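Long-range contacts in Mypaa.01249.c (Mycobacterium paratuberculosis, PDB 3RD5), which probably acts as an oxidoreductase of the short-chain dehydrogenase/reductase family, with a Rossmann-type fold and no established substrate: residues Asp10-Ala15 against Ala239-Pro244; Val19-Ala24 against Ala41-Ala46; Gly29-Arg34 against Asp227-Ala232; His119-Asn124 against Thr285-Pro290. One frame throughout, in Å; residues are numbered along the deposited sequence.

Contact 1. Residues Asp10-Ala15 against Ala239-Pro244; sequences DLPSFA and ASQDLP
Ser240 presses its CB and OG among Leu11, Pro12 and Phe14, which come at it from the loop that runs toward the first strand. Leu11 reaches it with one branch, CD2 lying 3.5 Å from Ser240 OG, while the Pro12 ring turns its CD to Ser240 CB at 3.8 Å. Phe14 meets the end of the helix with its ring edge: CZ is 3.8 Å from Ser240 CB and also 3.8 Å from Ala239 O, both near the plane of the ring. With CG anti to its carbonyl carbon (chi1 -83°), the Phe14 ring is carried out from the loop toward that helix end. No direct hydrogen bond joins the two segments, and the polar link is water-mediated. One water donates to Asp10 O at 2.7 Å and to Gln241 OE1 at 3.0 Å.

A second shell fixes the partners. Ser240 OG has Leu236 O, one turn back in its own helix, as its hydrogen-bond partner, with Gln241 OE1 also close by, and Trp6 packs on Leu11, Ser240 and Gln241. In the loop, Ser13 OG accepts from Ala15 N at 3.1 Å, an ST turn that wraps the backbone around Phe14.

The contact thus ties the N-terminal loop to the last turn of helix 226-240. Leu11 and Phe14 also rest on helix 27-38, through Glu35, Arg38 and Leu36. On the other segment, Arg133 and Arg191, at the starts of strands 133-137 and 191-195, bind Gln241 O and the Asp242 carboxylate.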
loop_
_atom_site.group_PDB
_atom_site.type_symbol
_atom_site.label_atom_id
_atom_site.label_comp_id
_atom_site.label_asym_id
_atom_site.label_seq_id
_atom_site.Cartn_x
_atom_site.Cartn_y
_atom_site.Cartn_z
ATOM N N ASP A 10 -19.423 7.144 -6.999
ATOM C CA ASP A 10 -20.232 6.113 -6.360
ATOM C C ASP A 10 -19.750 5.819 -4.936
ATOM O O ASP A 10 -20.275 4.934 -4.276
ATOM C CB ASP A 10 -20.195 4.825 -7.197
ATOM C CG ASP A 10 -20.721 5.038 -8.605
ATOM O OD1 ASP A 10 -21.875 5.560 -8.735
ATOM O OD2 ASP A 10 -20.033 4.686 -9.577
ATOM N N LEU A 11 -18.760 6.560 -4.447
ATOM C CA LEU A 11 -18.279 6.285 -3.089
ATOM C C LEU A 11 -19.367 6.452 -2.041
ATOM O O LEU A 11 -20.114 7.434 -2.078
ATOM C CB LEU A 11 -17.142 7.217 -2.691
ATOM C CG LEU A 11 -15.748 6.868 -2.999
ATOM C CD1 LEU A 11 -14.851 8.088 -2.724
ATOM C CD2 LEU A 11 -15.235 5.560 -2.246
ATOM N N PRO A 12 -19.453 5.520 -1.081
ATOM C CA PRO A 12 -20.360 5.706 0.041
ATOM C C PRO A 12 -19.812 6.727 1.049
ATOM O O PRO A 12 -18.651 7.166 0.955
ATOM C CB PRO A 12 -20.425 4.319 0.667
ATOM C CG PRO A 12 -19.106 3.783 0.464
ATOM C CD PRO A 12 -18.672 4.275 -0.931
ATOM N N SER A 13 -20.625 7.086 2.015
ATOM C CA SER A 13 -20.184 7.981 3.072
ATOM C C SER A 13 -19.071 7.333 3.904
ATOM O O SER A 13 -19.093 6.140 4.200
ATOM C CB SER A 13 -21.346 8.331 3.981
ATOM O OG SER A 13 -20.937 9.187 5.055
ATOM N N PHE A 14 -18.080 8.166 4.271
ATOM C CA PHE A 14 -17.047 7.812 5.240
ATOM C C PHE A 14 -17.163 8.682 6.504
ATOM O O PHE A 14 -16.178 8.784 7.267
ATOM C CB PHE A 14 -15.630 7.919 4.628
ATOM C CG PHE A 14 -15.215 6.691 3.844
ATOM C CD1 PHE A 14 -15.808 6.397 2.606
ATOM C CD2 PHE A 14 -14.238 5.804 4.343
ATOM C CE1 PHE A 14 -15.426 5.242 1.921
ATOM C CE2 PHE A 14 -13.879 4.687 3.631
ATOM C CZ PHE A 14 -14.507 4.404 2.442
ATOM N N ALA A 15 -18.336 9.260 6.768
ATOM C CA ALA A 15 -18.516 10.104 7.934
ATOM C C ALA A 15 -18.103 9.407 9.212
ATOM O O ALA A 15 -18.497 8.262 9.443
ATOM C CB ALA A 15 -19.995 10.528 8.067
ATOM N N ALA A 239 -11.052 0.277 -0.994
ATOM C CA ALA A 239 -11.243 0.855 0.351
ATOM C C ALA A 239 -12.667 0.894 0.809
ATOM O O ALA A 239 -12.896 1.022 2.013
ATOM C CB ALA A 239 -10.673 2.271 0.392
ATOM N N SER A 240 -13.620 0.785 -0.124
ATOM C CA SER A 240 -15.020 1.059 0.180
ATOM C C SER A 240 -16.005 -0.092 -0.020
ATOM O O SER A 240 -17.111 -0.014 0.529
ATOM C CB SER A 240 -15.492 2.277 -0.610
ATOM O OG SER A 240 -15.482 2.046 -1.997
ATOM N N GLN A 241 -15.691 -1.059 -0.887
ATOM C CA GLN A 241 -16.679 -2.067 -1.290
ATOM C C GLN A 241 -16.601 -3.306 -0.423
ATOM O O GLN A 241 -15.593 -3.587 0.171
ATOM C CB GLN A 241 -16.487 -2.430 -2.759
ATOM C CG GLN A 241 -16.595 -1.248 -3.704
ATOM C CD GLN A 241 -17.890 -0.464 -3.574
ATOM O OE1 GLN A 241 -17.941 0.723 -3.093
ATOM N NE2 GLN A 241 -18.980 -1.111 -3.970
ATOM N N ASP A 242 -17.696 -4.071 -0.394
ATOM C CA ASP A 242 -17.782 -5.275 0.459
ATOM C C ASP A 242 -17.170 -6.441 -0.294
ATOM O O ASP A 242 -17.869 -7.168 -1.004
ATOM C CB ASP A 242 -19.244 -5.583 0.827
ATOM C CG ASP A 242 -19.364 -6.726 1.785
ATOM O OD1 ASP A 242 -18.359 -7.274 2.260
ATOM O OD2 ASP A 242 -20.523 -7.125 2.060
ATOM N N LEU A 243 -15.846 -6.562 -0.217
ATOM C CA LEU A 243 -15.057 -7.520 -0.995
ATOM C C LEU A 243 -14.539 -8.632 -0.097
ATOM O O LEU A 243 -14.191 -8.376 1.072
ATOM C CB LEU A 243 -13.849 -6.826 -1.632
ATOM C CG LEU A 243 -14.195 -5.777 -2.677
ATOM C CD1 LEU A 243 -13.041 -4.812 -2.941
ATOM C CD2 LEU A 243 -14.574 -6.476 -4.002
ATOM N N PRO A 244 -14.446 -9.863 -0.623
ATOM C CA PRO A 244 -13.798 -10.908 0.138
ATOM C C PRO A 244 -12.333 -10.572 0.444
ATOM O O PRO A 244 -11.660 -9.880 -0.308
ATOM C CB PRO A 244 -13.843 -12.113 -0.809
ATOM C CG PRO A 244 -14.771 -11.813 -1.864
ATOM C CD PRO A 244 -14.936 -10.310 -1.926
HETATM O O HOH W 1 -20.301 2.258 -4.010
#

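Contact 2. Residues Val19-Ala24 against Ala41-Ala46; sequences VVITGA and ATVIMA
Ile21 and Val43 meet on one face of two neighbouring parallel strands, where Ile21 CD1 settles 3.7 Å from Val43 CG1. Ile21 extends back along the strand, so its tip reaches Val43, two residues before its paired neighbour Met45. Met45, whose chain bends at chi2 (69°), folds toward the other strand: CE comes within 3.8 Å of Ile21 CB, and SD lies 4.0 Å from Gly23 CA, in the place a side chain at Gly23 would need. Ile21 and Met45 each have two deposited conformers, so this fit describes one of each. At the other end of this face Val19 CG2 reaches Ala41 CB at 4.2 Å. The ridge so formed is covered by helix 27-38, with Ala33 against Ile21, Val43 and Met45, and Leu36 against Val19. On the reverse face Val20 CG2 and Ile44 CD1 approach to 4.2 Å, and Phe80 of helix 74-82 covers Val20, Ile44 and Ala46.

The strand axes pass 4.7 Å apart at 23°, and Val19 to Thr22 pair in register with Val43 to Ala46. This is the first beta-alpha-beta unit of the Rossmann fold, strand 18-22, helix 27-38 and strand 42-47.

Five backbone bonds run from Val19 N to Thr42 O at 2.9 Å through to Gly23 N to Ala46 O at 3.0 Å. They satisfy the N-H groups of Val19, Ile21, Gly23, Ile44 and Ala46, and beyond the last rung a water donates to both Gly23 O and Ala46 O. The chemistry implies a backbone-held join with mainly apolar cross-strand side-chain contacts; Thr22 OG1, the polar exception, bonds to His119.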
loop_
_atom_site.group_PDB
_atom_site.type_symbol
_atom_site.label_atom_id
_atom_site.label_comp_id
_atom_site.label_asym_id
_atom_site.label_seq_id
_atom_site.Cartn_x
_atom_site.Cartn_y
_atom_site.Cartn_z
ATOM N N VAL A 19 -9.103 7.252 8.082
ATOM C CA VAL A 19 -8.331 6.565 7.052
ATOM C C VAL A 19 -6.904 7.074 7.102
ATOM O O VAL A 19 -6.666 8.282 6.947
ATOM C CB VAL A 19 -8.913 6.794 5.653
ATOM C CG1 VAL A 19 -8.087 6.026 4.614
ATOM C CG2 VAL A 19 -10.410 6.366 5.605
ATOM N N VAL A 20 -5.933 6.190 7.315
ATOM C CA VAL A 20 -4.527 6.524 7.222
ATOM C C VAL A 20 -4.055 6.201 5.838
ATOM O O VAL A 20 -4.295 5.066 5.381
ATOM C CB VAL A 20 -3.680 5.735 8.258
ATOM C CG1 VAL A 20 -2.171 5.988 8.058
ATOM C CG2 VAL A 20 -4.084 6.140 9.676
ATOM N N ILE A 21 -3.378 7.128 5.163
ATOM C CA ILE A 21 -2.888 6.948 3.783
ATOM C C ILE A 21 -1.422 7.305 3.740
ATOM O O ILE A 21 -1.068 8.450 4.042
ATOM C CB ILE A 21 -3.637 7.873 2.746
ATOM C CG1 ILE A 21 -5.157 7.706 2.861
ATOM C CG2 ILE A 21 -3.143 7.563 1.298
ATOM C CD1 ILE A 21 -5.950 8.579 1.860
ATOM N N THR A 22 -0.553 6.381 3.332
ATOM C CA THR A 22 0.839 6.742 3.122
ATOM C C THR A 22 0.976 7.415 1.761
ATOM O O THR A 22 0.326 7.010 0.781
ATOM C CB THR A 22 1.768 5.552 3.238
ATOM O OG1 THR A 22 1.476 4.612 2.191
ATOM C CG2 THR A 22 1.622 4.830 4.625
ATOM N N GLY A 23 1.789 8.462 1.697
ATOM C CA GLY A 23 1.938 9.162 0.424
ATOM C C GLY A 23 3.315 9.464 0.042
ATOM O O GLY A 23 4.208 9.476 0.865
ATOM N N ALA A 24 3.480 9.698 -1.263
ATOM C CA ALA A 24 4.740 10.044 -1.861
ATOM C C ALA A 24 4.645 11.450 -2.477
ATOM O O ALA A 24 5.489 11.806 -3.310
ATOM C CB ALA A 24 5.091 8.961 -2.911
ATOM N N ALA A 41 -14.575 11.474 5.515
ATOM C CA ALA A 41 -13.519 10.777 6.269
ATOM C C ALA A 41 -12.600 11.743 6.991
ATOM O O ALA A 41 -12.299 12.834 6.494
ATOM C CB ALA A 41 -12.638 9.918 5.357
ATOM N N THR A 42 -12.091 11.317 8.145
ATOM C CA THR A 42 -10.940 11.959 8.774
ATOM C C THR A 42 -9.718 11.264 8.184
ATOM O O THR A 42 -9.450 10.110 8.497
ATOM C CB THR A 42 -10.970 11.815 10.296
ATOM O OG1 THR A 42 -12.132 12.511 10.816
ATOM C CG2 THR A 42 -9.721 12.406 10.918
ATOM N N VAL A 43 -8.987 11.965 7.320
ATOM C CA VAL A 43 -7.836 11.389 6.610
ATOM C C VAL A 43 -6.542 11.844 7.261
ATOM O O VAL A 43 -6.390 13.037 7.570
ATOM C CB VAL A 43 -7.814 11.779 5.122
ATOM C CG1 VAL A 43 -6.592 11.175 4.418
ATOM C CG2 VAL A 43 -9.107 11.348 4.410
ATOM N N ILE A 44 -5.659 10.900 7.544
ATOM C CA ILE A 44 -4.307 11.178 8.039
ATOM C C ILE A 44 -3.343 10.801 6.916
ATOM O O ILE A 44 -3.193 9.605 6.604
ATOM C CB ILE A 44 -4.006 10.383 9.307
ATOM C CG1 ILE A 44 -4.981 10.764 10.424
ATOM C CG2 ILE A 44 -2.551 10.600 9.752
ATOM C CD1 ILE A 44 -4.968 9.789 11.607
ATOM N N MET A 45 -2.759 11.814 6.269
ATOM C CA MET A 45 -1.789 11.608 5.210
ATOM C C MET A 45 -0.417 11.581 5.836
ATOM O O MET A 45 0.004 12.549 6.476
ATOM C CB MET A 45 -1.849 12.736 4.184
ATOM C CG MET A 45 -0.751 12.718 3.165
ATOM S SD MET A 45 -0.958 11.341 2.078
ATOM C CE MET A 45 -2.783 11.526 2.045
ATOM N N ALA A 46 0.298 10.483 5.636
ATOM C CA ALA A 46 1.588 10.227 6.284
ATOM C C ALA A 46 2.673 10.278 5.224
ATOM O O ALA A 46 2.731 9.406 4.348
ATOM C CB ALA A 46 1.520 8.871 6.976
HETATM O O HOH W 2 4.793 7.893 3.133
#

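Contact 3. Residues Gly29-Arg34 against Asp227-Ala232; sequences GAVTAR and DADFGA
Val31 packs its two methyls against one face of helix 227-232. Its CB stands 3.8 Å from Ala232 CB. Beyond it the two methyls part: CG1, anti to the backbone N (chi1 174°), lies 3.6 Å from Ala232 CB and 3.4 Å from Asp229 OD1, while CG2 turns to Ala228 CB at 3.6 Å. The valine tip thus sits over a triangle of residues 228, 229 and 232. Thr32 brings OG1 to 3.5 Å from Ala232 CB, but its hydrogen bond goes to Leu28 O within its own helix.

The small alanines let the axes approach to 8.4 Å, crossing at -63°. Helix 27-38 is the first helix of the Rossmann fold, its first turn carrying the end of the glycine-rich TGxxxGxG sequence, and it lies between the parallel sheet, which Ala33 touches, and helix 226-240.

On the exposed side Arg34 forms a salt bridge with Asp229. NH2 donates to OD1 at 3.0 Å, meeting it nearly along the C-O axis, although the oxygen is tilted from the guanidinium plane and the two flat groups stand 59° apart. One water, in the guanidinium plane, accepts from Arg34 NH1 at 2.8 Å and donates to the same Asp229 OD1.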
loop_
_atom_site.group_PDB
_atom_site.type_symbol
_atom_site.label_atom_id
_atom_site.label_comp_id
_atom_site.label_asym_id
_atom_site.label_seq_id
_atom_site.Cartn_x
_atom_site.Cartn_y
_atom_site.Cartn_z
ATOM N N GLY A 29 -1.971 9.418 -4.400
ATOM C CA GLY A 29 -2.279 9.594 -2.984
ATOM C C GLY A 29 -3.155 10.798 -2.722
ATOM O O GLY A 29 -4.104 10.721 -1.901
ATOM N N ALA A 30 -2.857 11.899 -3.384
ATOM C CA ALA A 30 -3.605 13.120 -3.178
ATOM C C ALA A 30 -5.069 12.950 -3.560
ATOM O O ALA A 30 -5.954 13.386 -2.817
ATOM C CB ALA A 30 -2.992 14.272 -3.940
ATOM N N VAL A 31 -5.339 12.331 -4.703
ATOM C CA VAL A 31 -6.718 12.121 -5.143
ATOM C C VAL A 31 -7.446 11.145 -4.219
ATOM O O VAL A 31 -8.614 11.323 -3.879
ATOM C CB VAL A 31 -6.812 11.681 -6.609
ATOM C CG1 VAL A 31 -8.276 11.336 -6.997
ATOM C CG2 VAL A 31 -6.226 12.766 -7.548
ATOM N N THR A 32 -6.734 10.097 -3.776
ATOM C CA THR A 32 -7.343 9.124 -2.892
ATOM C C THR A 32 -7.808 9.844 -1.591
ATOM O O THR A 32 -8.940 9.662 -1.145
ATOM C CB THR A 32 -6.377 7.986 -2.560
ATOM O OG1 THR A 32 -5.903 7.372 -3.785
ATOM C CG2 THR A 32 -7.055 6.926 -1.728
ATOM N N ALA A 33 -6.925 10.671 -1.035
ATOM C CA ALA A 33 -7.252 11.468 0.153
ATOM C C ALA A 33 -8.390 12.424 -0.103
ATOM O O ALA A 33 -9.327 12.518 0.713
ATOM C CB ALA A 33 -6.012 12.231 0.625
ATOM N N ARG A 34 -8.310 13.140 -1.223
ATOM C CA ARG A 34 -9.310 14.162 -1.587
ATOM C C ARG A 34 -10.707 13.541 -1.633
ATOM O O ARG A 34 -11.682 14.115 -1.102
ATOM C CB ARG A 34 -8.939 14.823 -2.931
ATOM C CG ARG A 34 -9.855 15.929 -3.375
ATOM C CD ARG A 34 -9.569 16.306 -4.834
ATOM N NE ARG A 34 -10.135 15.304 -5.765
ATOM C CZ ARG A 34 -9.735 15.105 -7.024
ATOM N NH1 ARG A 34 -8.720 15.794 -7.563
ATOM N NH2 ARG A 34 -10.377 14.219 -7.755
ATOM N N ASP A 227 -4.661 10.957 -14.902
ATOM C CA ASP A 227 -3.959 9.725 -14.553
ATOM C C ASP A 227 -4.155 9.441 -13.076
ATOM O O ASP A 227 -4.381 8.279 -12.690
ATOM C CB ASP A 227 -2.444 9.776 -14.864
ATOM C CG ASP A 227 -2.132 9.927 -16.353
ATOM O OD1 ASP A 227 -3.036 9.833 -17.210
ATOM O OD2 ASP A 227 -0.942 10.172 -16.634
ATOM N N ALA A 228 -4.073 10.488 -12.239
ATOM C CA ALA A 228 -4.259 10.308 -10.823
ATOM C C ALA A 228 -5.699 9.909 -10.524
ATOM O O ALA A 228 -5.908 9.048 -9.663
ATOM C CB ALA A 228 -3.865 11.588 -10.064
ATOM N N ASP A 229 -6.692 10.523 -11.158
ATOM C CA ASP A 229 -8.075 10.098 -10.929
ATOM C C ASP A 229 -8.301 8.631 -11.281
ATOM O O ASP A 229 -8.959 7.876 -10.534
ATOM C CB ASP A 229 -9.120 10.933 -11.690
ATOM C CG ASP A 229 -9.267 12.362 -11.214
ATOM O OD1 ASP A 229 -9.315 12.633 -10.007
ATOM O OD2 ASP A 229 -9.472 13.222 -12.116
ATOM N N PHE A 230 -7.807 8.201 -12.435
ATOM C CA PHE A 230 -8.005 6.834 -12.879
ATOM C C PHE A 230 -7.339 5.832 -11.924
ATOM O O PHE A 230 -7.924 4.805 -11.526
ATOM C CB PHE A 230 -7.485 6.632 -14.313
ATOM C CG PHE A 230 -7.790 5.270 -14.858
ATOM C CD1 PHE A 230 -9.066 4.955 -15.319
ATOM C CD2 PHE A 230 -6.849 4.259 -14.837
ATOM C CE1 PHE A 230 -9.338 3.675 -15.800
ATOM C CE2 PHE A 230 -7.145 2.988 -15.292
ATOM C CZ PHE A 230 -8.363 2.691 -15.744
ATOM N N GLY A 231 -6.116 6.128 -11.511
ATOM C CA GLY A 231 -5.440 5.242 -10.601
ATOM C C GLY A 231 -6.090 5.179 -9.233
ATOM O O GLY A 231 -6.245 4.103 -8.625
ATOM N N ALA A 232 -6.489 6.348 -8.721
ATOM C CA ALA A 232 -7.080 6.424 -7.381
ATOM C C ALA A 232 -8.389 5.677 -7.329
ATOM O O ALA A 232 -8.772 5.146 -6.274
ATOM C CB ALA A 232 -7.275 7.900 -6.946
HETATM O O HOH W 3 -7.819 15.411 -10.222
#

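Contact 4. Residues His119-Asn124 against Thr285-Pro290; sequences HFALTN and TKTEFP
Asn124 swings its CG anti to the carbonyl carbon (chi1 -81°), and Thr287 holds OG1 between its own backbone N and carbonyl carbon (chi1 69°), which brings amide and hydroxyl together across the contact. Asn124 ND2 donates to Thr287 OG1 at 3.2 Å, almost straight at 173° and with the oxygen in the amide plane. The site joins helix 110-126 of the Rossmann core to the C-terminal tail that leaves helix 271-285, where Lys286 breaks the helical path with a positive phi.

The hydroxyl passes the bond on: Thr287 OG1 donates to Thr285 OG1 at 2.9 Å, which in turn is bonded to Ser281 O. Donors therefore run in one direction, from the amide back into the preceding helix. Phe120 borders this relay. Its CD2 lies 3.5 Å from Thr285 OG1, which comes at the ring edge, and Trp278 meets Phe120 edge-to-face. Next to it Ala121 CB packs on Thr287 CG2 at 3.9 Å.

Further along, Glu288 O lies 3.4 Å from Asn124 CG, and Pro290 rests its CG 3.4 Å from Asn124 O, at the end of the segment. The Phe289 side chain packs on Leu179 and Arg182 of helix 161-185. Asn124 OD1, buried here beside Phe289 CA at 3.5 Å, has no hydrogen-bond partner in the model.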
loop_
_atom_site.group_PDB
_atom_site.type_symbol
_atom_site.label_atom_id
_atom_site.label_comp_id
_atom_site.label_asym_id
_atom_site.label_seq_id
_atom_site.Cartn_x
_atom_site.Cartn_y
_atom_site.Cartn_z
ATOM N N HIS A 119 6.004 -0.549 4.854
ATOM C CA HIS A 119 4.565 -0.856 4.949
ATOM C C HIS A 119 4.268 -2.082 5.809
ATOM O O HIS A 119 3.295 -2.119 6.560
ATOM C CB HIS A 119 3.939 -0.991 3.567
ATOM C CG HIS A 119 3.671 0.327 2.893
ATOM N ND1 HIS A 119 3.939 0.534 1.554
ATOM C CD2 HIS A 119 3.061 1.452 3.343
ATOM C CE1 HIS A 119 3.527 1.762 1.228
ATOM N NE2 HIS A 119 3.029 2.362 2.312
ATOM N N PHE A 120 5.130 -3.097 5.709
ATOM C CA PHE A 120 5.023 -4.291 6.538
ATOM C C PHE A 120 5.109 -3.919 8.018
ATOM O O PHE A 120 4.269 -4.335 8.830
ATOM C CB PHE A 120 6.152 -5.250 6.150
ATOM C CG PHE A 120 6.165 -6.545 6.924
ATOM C CD1 PHE A 120 5.447 -7.626 6.468
ATOM C CD2 PHE A 120 6.861 -6.670 8.116
ATOM C CE1 PHE A 120 5.421 -8.828 7.173
ATOM C CE2 PHE A 120 6.840 -7.873 8.828
ATOM C CZ PHE A 120 6.113 -8.938 8.371
ATOM N N ALA A 121 6.127 -3.148 8.374
ATOM C CA ALA A 121 6.294 -2.711 9.740
ATOM C C ALA A 121 5.144 -1.841 10.193
ATOM O O ALA A 121 4.570 -2.041 11.289
ATOM C CB ALA A 121 7.630 -1.936 9.861
ATOM N N LEU A 122 4.752 -0.904 9.352
ATOM C CA LEU A 122 3.645 0.005 9.686
ATOM C C LEU A 122 2.372 -0.782 9.992
ATOM O O LEU A 122 1.632 -0.499 10.971
ATOM C CB LEU A 122 3.379 0.995 8.561
ATOM C CG LEU A 122 2.234 1.976 8.765
ATOM C CD1 LEU A 122 2.516 2.885 9.984
ATOM C CD2 LEU A 122 1.996 2.792 7.478
ATOM N N THR A 123 2.061 -1.734 9.117
ATOM C CA THR A 123 0.833 -2.519 9.251
ATOM C C THR A 123 0.837 -3.354 10.539
ATOM O O THR A 123 -0.144 -3.344 11.310
ATOM C CB THR A 123 0.607 -3.414 8.022
ATOM O OG1 THR A 123 0.572 -2.616 6.840
ATOM C CG2 THR A 123 -0.731 -4.193 8.170
ATOM N N ASN A 124 1.955 -4.015 10.835
ATOM C CA ASN A 124 1.992 -4.810 12.057
ATOM C C ASN A 124 1.843 -3.924 13.295
ATOM O O ASN A 124 1.244 -4.360 14.284
ATOM C CB ASN A 124 3.307 -5.601 12.172
ATOM C CG ASN A 124 3.301 -6.853 11.365
ATOM O OD1 ASN A 124 2.247 -7.491 11.182
ATOM N ND2 ASN A 124 4.516 -7.259 10.905
ATOM N N THR A 285 12.582 -6.340 9.744
ATOM C CA THR A 285 11.929 -5.140 10.315
ATOM C C THR A 285 11.830 -5.135 11.846
ATOM O O THR A 285 11.505 -4.095 12.417
ATOM C CB THR A 285 10.533 -4.888 9.748
ATOM O OG1 THR A 285 9.637 -5.949 10.122
ATOM C CG2 THR A 285 10.573 -4.717 8.212
ATOM N N LYS A 286 12.115 -6.276 12.480
ATOM C CA LYS A 286 11.905 -6.446 13.928
ATOM C C LYS A 286 10.490 -6.068 14.338
ATOM O O LYS A 286 10.267 -5.448 15.388
ATOM C CB LYS A 286 13.001 -5.714 14.713
ATOM C CG LYS A 286 14.440 -6.206 14.346
ATOM C CD LYS A 286 14.511 -7.719 14.375
ATOM C CE LYS A 286 15.876 -8.314 14.002
ATOM N NZ LYS A 286 15.651 -9.737 13.570
ATOM N N THR A 287 9.528 -6.451 13.496
ATOM C CA THR A 287 8.094 -6.383 13.811
ATOM C C THR A 287 7.503 -7.756 13.531
ATOM O O THR A 287 8.072 -8.567 12.799
ATOM C CB THR A 287 7.301 -5.296 13.020
ATOM O OG1 THR A 287 7.221 -5.672 11.642
ATOM C CG2 THR A 287 7.972 -3.945 13.179
ATOM N N GLU A 288 6.396 -8.054 14.184
ATOM C CA GLU A 288 5.719 -9.328 14.023
ATOM C C GLU A 288 4.214 -9.174 13.975
ATOM O O GLU A 288 3.672 -8.191 14.482
ATOM C CB GLU A 288 6.093 -10.314 15.127
ATOM C CG GLU A 288 5.632 -9.983 16.487
ATOM C CD GLU A 288 6.017 -11.043 17.539
ATOM O OE1 GLU A 288 6.929 -11.874 17.286
ATOM O OE2 GLU A 288 5.381 -11.038 18.619
ATOM N N PHE A 289 3.541 -10.142 13.384
ATOM C CA PHE A 289 2.079 -10.179 13.375
ATOM C C PHE A 289 1.581 -10.195 14.824
ATOM O O PHE A 289 1.984 -11.087 15.588
ATOM C CB PHE A 289 1.562 -11.410 12.612
ATOM C CG PHE A 289 0.074 -11.476 12.521
ATOM C CD1 PHE A 289 -0.617 -10.666 11.636
ATOM C CD2 PHE A 289 -0.654 -12.330 13.333
ATOM C CE1 PHE A 289 -1.998 -10.738 11.535
ATOM C CE2 PHE A 289 -2.019 -12.391 13.227
ATOM C CZ PHE A 289 -2.707 -11.586 12.362
ATOM N N PRO A 290 0.704 -9.253 15.218
ATOM C CA PRO A 290 0.417 -9.051 16.653
ATOM C C PRO A 290 -0.897 -9.632 17.130
ATOM O O PRO A 290 -1.196 -9.533 18.346
ATOM C CB PRO A 290 0.344 -7.527 16.733
ATOM C CG PRO A 290 -0.302 -7.190 15.475
ATOM C CD PRO A 290 0.332 -8.057 14.440
#

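How the contacts relate
Contact 2 and contact 4 are buried, whereas contacts 1 and 3 are only partly buried; waters bridge contacts 1, 2 and 3. Contact 2 alone is a backbone ladder; contact 4 relies on a side-chain relay, contact 3 on small apolar residues with a salt bridge at its exposed edge, and contact 1 on apolar packing without a direct hydrogen bond. Contacts 1 and 3 share helix 226-240, and contact 3 continues into contact 2 through helix 27-38. Phe14 of contact 1 packs on Val19 and Ala41 of contact 2. Contact 4 lies beyond the sheet, about 26 Å from contact 3 between centres, yet His119 NE2 reaches Thr22 OG1 at 2.7 Å, a probable hydrogen bond.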